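Local coordinates for type II restriction enzyme ngomi (Neisseria gonorrhoeae, PDB 1FIU), which recognises the double-stranded DNA sequence 5'-GCCGGC-3' and cleaves it after the first G as a magnesium-dependent homotetrameric endonuclease, at residues R10-K15 / S74-S79. Numbering follows the deposited sequence.
Sequences RIFHKK and SEFVQS
Phe-12 and Phe-76 meet where helix 4-18 passes helix 62-81 in this PD-(D/E)XK-type nuclease, and each ring lies against the CB of the other residue. CD1 of Phe-12 is 3.8 Å from CB of Phe-76, and CD1 of Phe-76 is 3.9 Å from CB of Phe-12. The exchange is nearly symmetrical: on facing helices the two side chains take almost the same conformation, CG anti to the backbone N (chi1 164° in Phe-12). The ring planes meet at 52°, with centroids 5.5 Å apart, an oblique pairing held by van der Waals contact. Phenylalanine suits both buried positions: its flat apolar ring bridges the helices and leaves no polar group to satisfy. The side chain of Phe-12 lies about 8 Å from that of Cys-186, a magnesium-site residue.

Toward solvent, Lys-15 and Glu-75 close the contact with a salt bridge. The lysine chain is extended, carrying NZ across to OE1 of Glu-75 at 2.6 Å. NZ approaches on the anti side of that oxygen, 34° out of the carboxylate plane. OE1 is turned back to the side of CB, and the ammonium group that meets it also lies 3.5 Å from CB of Glu-75. The phenylalanines need only shape and apolar surface, whereas the salt bridge depends on opposite charges and, at a partly exposed edge, probably adds modestly to stability.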
ATOM      1  N   ARG I  10     -14.483 -19.890 -29.363  1.00 21.58           N
ATOM      2  CA  ARG I  10     -15.611 -20.817 -29.492  1.00 24.65           C
ATOM      3  C   ARG I  10     -15.282 -22.168 -28.877  1.00 22.31           C
ATOM      4  O   ARG I  10     -16.124 -22.797 -28.253  1.00 26.37           O
ATOM      5  CB  ARG I  10     -16.003 -20.958 -30.972  1.00 26.65           C
ATOM      6  CG  ARG I  10     -16.479 -19.629 -31.524  1.00 35.91           C
ATOM      7  CD  ARG I  10     -16.973 -19.670 -32.967  1.00 42.20           C
ATOM      8  NE  ARG I  10     -17.355 -18.326 -33.405  1.00 44.94           N
ATOM      9  CZ  ARG I  10     -18.029 -18.061 -34.520  1.00 49.08           C
ATOM     10  NH1 ARG I  10     -18.407 -19.049 -35.322  1.00 50.12           N
ATOM     11  NH2 ARG I  10     -18.324 -16.805 -34.836  1.00 51.54           N
ATOM     12  N   ILE I  11     -14.041 -22.612 -29.034  1.00 22.25           N
ATOM     13  CA  ILE I  11     -13.616 -23.871 -28.454  1.00 23.19           C
ATOM     14  C   ILE I  11     -13.709 -23.785 -26.930  1.00 21.83           C
ATOM     15  O   ILE I  11     -14.095 -24.740 -26.264  1.00 22.15           O
ATOM     16  CB  ILE I  11     -12.164 -24.201 -28.895  1.00 23.30           C
ATOM     17  CG1 ILE I  11     -12.160 -24.582 -30.385  1.00 25.36           C
ATOM     18  CG2 ILE I  11     -11.577 -25.309 -28.034  1.00 23.74           C
ATOM     19  CD1 ILE I  11     -10.767 -24.706 -30.992  1.00 28.62           C
ATOM     20  N   PHE I  12     -13.336 -22.631 -26.385  1.00 20.13           N
ATOM     21  CA  PHE I  12     -13.391 -22.378 -24.948  1.00 18.90           C
ATOM     22  C   PHE I  12     -14.857 -22.540 -24.468  1.00 18.62           C
ATOM     23  O   PHE I  12     -15.139 -23.250 -23.506  1.00 20.95           O
ATOM     24  CB  PHE I  12     -12.838 -20.957 -24.721  1.00 19.97           C
ATOM     25  CG  PHE I  12     -13.149 -20.353 -23.376  1.00 18.37           C
ATOM     26  CD1 PHE I  12     -12.459 -20.738 -22.229  1.00 18.00           C
ATOM     27  CD2 PHE I  12     -14.084 -19.329 -23.282  1.00 19.62           C
ATOM     28  CE1 PHE I  12     -12.691 -20.111 -20.997  1.00 18.29           C
ATOM     29  CE2 PHE I  12     -14.328 -18.684 -22.048  1.00 18.28           C
ATOM     30  CZ  PHE I  12     -13.625 -19.084 -20.915  1.00 20.21           C
ATOM     31  N   HIS I  13     -15.790 -21.892 -25.167  1.00 19.53           N
ATOM     32  CA  HIS I  13     -17.197 -22.001 -24.780  1.00 20.65           C
ATOM     33  C   HIS I  13     -17.706 -23.435 -24.911  1.00 19.30           C
ATOM     34  O   HIS I  13     -18.443 -23.931 -24.050  1.00 19.19           O
ATOM     35  CB  HIS I  13     -18.048 -21.067 -25.637  1.00 19.62           C
ATOM     36  CG  HIS I  13     -17.892 -19.624 -25.285  1.00 21.01           C
ATOM     37  ND1 HIS I  13     -18.171 -18.605 -26.172  1.00 22.47           N
ATOM     38  CD2 HIS I  13     -17.502 -19.030 -24.134  1.00 18.99           C
ATOM     39  CE1 HIS I  13     -17.954 -17.443 -25.581  1.00 21.55           C
ATOM     40  NE2 HIS I  13     -17.550 -17.673 -24.343  1.00 18.31           N
ATOM     41  N   LYS I  14     -17.296 -24.107 -25.982  1.00 22.29           N
ATOM     42  CA  LYS I  14     -17.733 -25.479 -26.209  1.00 24.62           C
ATOM     43  C   LYS I  14     -17.305 -26.421 -25.090  1.00 23.79           C
ATOM     44  O   LYS I  14     -18.046 -27.329 -24.724  1.00 24.09           O
ATOM     45  CB  LYS I  14     -17.222 -25.980 -27.562  1.00 25.47           C
ATOM     46  CG  LYS I  14     -17.790 -27.320 -27.991  1.00 36.20           C
ATOM     47  CD  LYS I  14     -17.377 -27.648 -29.424  1.00 40.96           C
ATOM     48  CE  LYS I  14     -17.980 -28.971 -29.896  1.00 46.42           C
ATOM     49  NZ  LYS I  14     -17.398 -30.152 -29.188  1.00 47.83           N
ATOM     50  N   LYS I  15     -16.114 -26.222 -24.531  1.00 21.65           N
ATOM     51  CA  LYS I  15     -15.680 -27.070 -23.436  1.00 21.85           C
ATOM     52  C   LYS I  15     -16.561 -26.853 -22.204  1.00 19.22           C
ATOM     53  O   LYS I  15     -16.862 -27.791 -21.455  1.00 21.31           O
ATOM     54  CB  LYS I  15     -14.218 -26.771 -23.086  1.00 21.85           C
ATOM     55  CG  LYS I  15     -13.248 -27.139 -24.197  1.00 22.78           C
ATOM     56  CD  LYS I  15     -11.803 -26.849 -23.754  1.00 22.12           C
ATOM     57  CE  LYS I  15     -10.798 -27.240 -24.831  1.00 28.47           C
ATOM     58  NZ  LYS I  15      -9.406 -26.840 -24.426  1.00 28.38           N
ATOM     59  N   SER I  74      -7.210 -22.179 -18.468  1.00 17.41           N
ATOM     60  CA  SER I  74      -5.790 -22.460 -18.680  1.00 20.46           C
ATOM     61  C   SER I  74      -5.505 -22.942 -20.098  1.00 21.50           C
ATOM     62  O   SER I  74      -4.540 -22.497 -20.747  1.00 17.91           O
ATOM     63  CB  SER I  74      -5.324 -23.524 -17.698  1.00 20.60           C
ATOM     64  OG  SER I  74      -3.911 -23.628 -17.731  1.00 32.15           O
ATOM     65  N   GLU I  75      -6.339 -23.859 -20.579  1.00 19.37           N
ATOM     66  CA  GLU I  75      -6.167 -24.409 -21.918  1.00 19.70           C
ATOM     67  C   GLU I  75      -6.340 -23.350 -22.995  1.00 20.67           C
ATOM     68  O   GLU I  75      -5.602 -23.338 -23.967  1.00 21.25           O
ATOM     69  CB  GLU I  75      -7.148 -25.570 -22.135  1.00 19.74           C
ATOM     70  CG  GLU I  75      -6.849 -26.721 -21.215  1.00 24.17           C
ATOM     71  CD  GLU I  75      -7.821 -27.868 -21.358  1.00 34.91           C
ATOM     72  OE1 GLU I  75      -8.868 -27.700 -22.021  1.00 33.20           O
ATOM     73  OE2 GLU I  75      -7.530 -28.944 -20.790  1.00 39.40           O
ATOM     74  N   PHE I  76      -7.314 -22.459 -22.814  1.00 18.58           N
ATOM     75  CA  PHE I  76      -7.547 -21.392 -23.767  1.00 19.33           C
ATOM     76  C   PHE I  76      -6.336 -20.462 -23.799  1.00 21.01           C
ATOM     77  O   PHE I  76      -5.882 -20.072 -24.871  1.00 18.97           O
ATOM     78  CB  PHE I  76      -8.791 -20.576 -23.380  1.00 19.34           C
ATOM     79  CG  PHE I  76      -8.922 -19.299 -24.139  1.00 21.73           C
ATOM     80  CD1 PHE I  76      -9.383 -19.288 -25.459  1.00 21.18           C
ATOM     81  CD2 PHE I  76      -8.497 -18.102 -23.565  1.00 20.97           C
ATOM     82  CE1 PHE I  76      -9.409 -18.095 -26.194  1.00 22.31           C
ATOM     83  CE2 PHE I  76      -8.512 -16.920 -24.282  1.00 21.16           C
ATOM     84  CZ  PHE I  76      -8.965 -16.905 -25.595  1.00 23.25           C
ATOM     85  N   VAL I  77      -5.828 -20.094 -22.618  1.00 19.30           N
ATOM     86  CA  VAL I  77      -4.686 -19.189 -22.564  1.00 18.96           C
ATOM     87  C   VAL I  77      -3.461 -19.828 -23.207  1.00 20.02           C
ATOM     88  O   VAL I  77      -2.780 -19.205 -24.031  1.00 19.16           O
ATOM     89  CB  VAL I  77      -4.373 -18.752 -21.109  1.00 19.11           C
ATOM     90  CG1 VAL I  77      -2.998 -18.035 -21.046  1.00 17.69           C
ATOM     91  CG2 VAL I  77      -5.464 -17.786 -20.623  1.00 19.95           C
ATOM     92  N   GLN I  78      -3.205 -21.077 -22.858  1.00 18.25           N
ATOM     93  CA  GLN I  78      -2.063 -21.787 -23.419  1.00 22.01           C
ATOM     94  C   GLN I  78      -2.116 -21.828 -24.946  1.00 21.38           C
ATOM     95  O   GLN I  78      -1.159 -21.467 -25.634  1.00 22.31           O
ATOM     96  CB  GLN I  78      -2.032 -23.205 -22.869  1.00 23.81           C
ATOM     97  CG  GLN I  78      -0.798 -24.010 -23.259  1.00 30.85           C
ATOM     98  CD  GLN I  78      -0.872 -25.439 -22.736  1.00 38.40           C
ATOM     99  OE1 GLN I  78      -1.826 -26.167 -23.025  1.00 46.06           O
ATOM    100  NE2 GLN I  78       0.130 -25.847 -21.961  1.00 42.71           N
ATOM    101  N   SER I  79      -3.268 -22.223 -25.482  1.00 21.68           N
ATOM    102  CA  SER I  79      -3.418 -22.340 -26.922  1.00 22.54           C
ATOM    103  C   SER I  79      -3.337 -21.022 -27.686  1.00 22.79           C
ATOM    104  O   SER I  79      -2.687 -20.938 -28.733  1.00 23.83           O
ATOM    105  CB  SER I  79      -4.747 -23.058 -27.225  1.00 26.62           C
ATOM    106  OG  SER I  79      -4.779 -23.479 -28.575  1.00 35.44           O
TER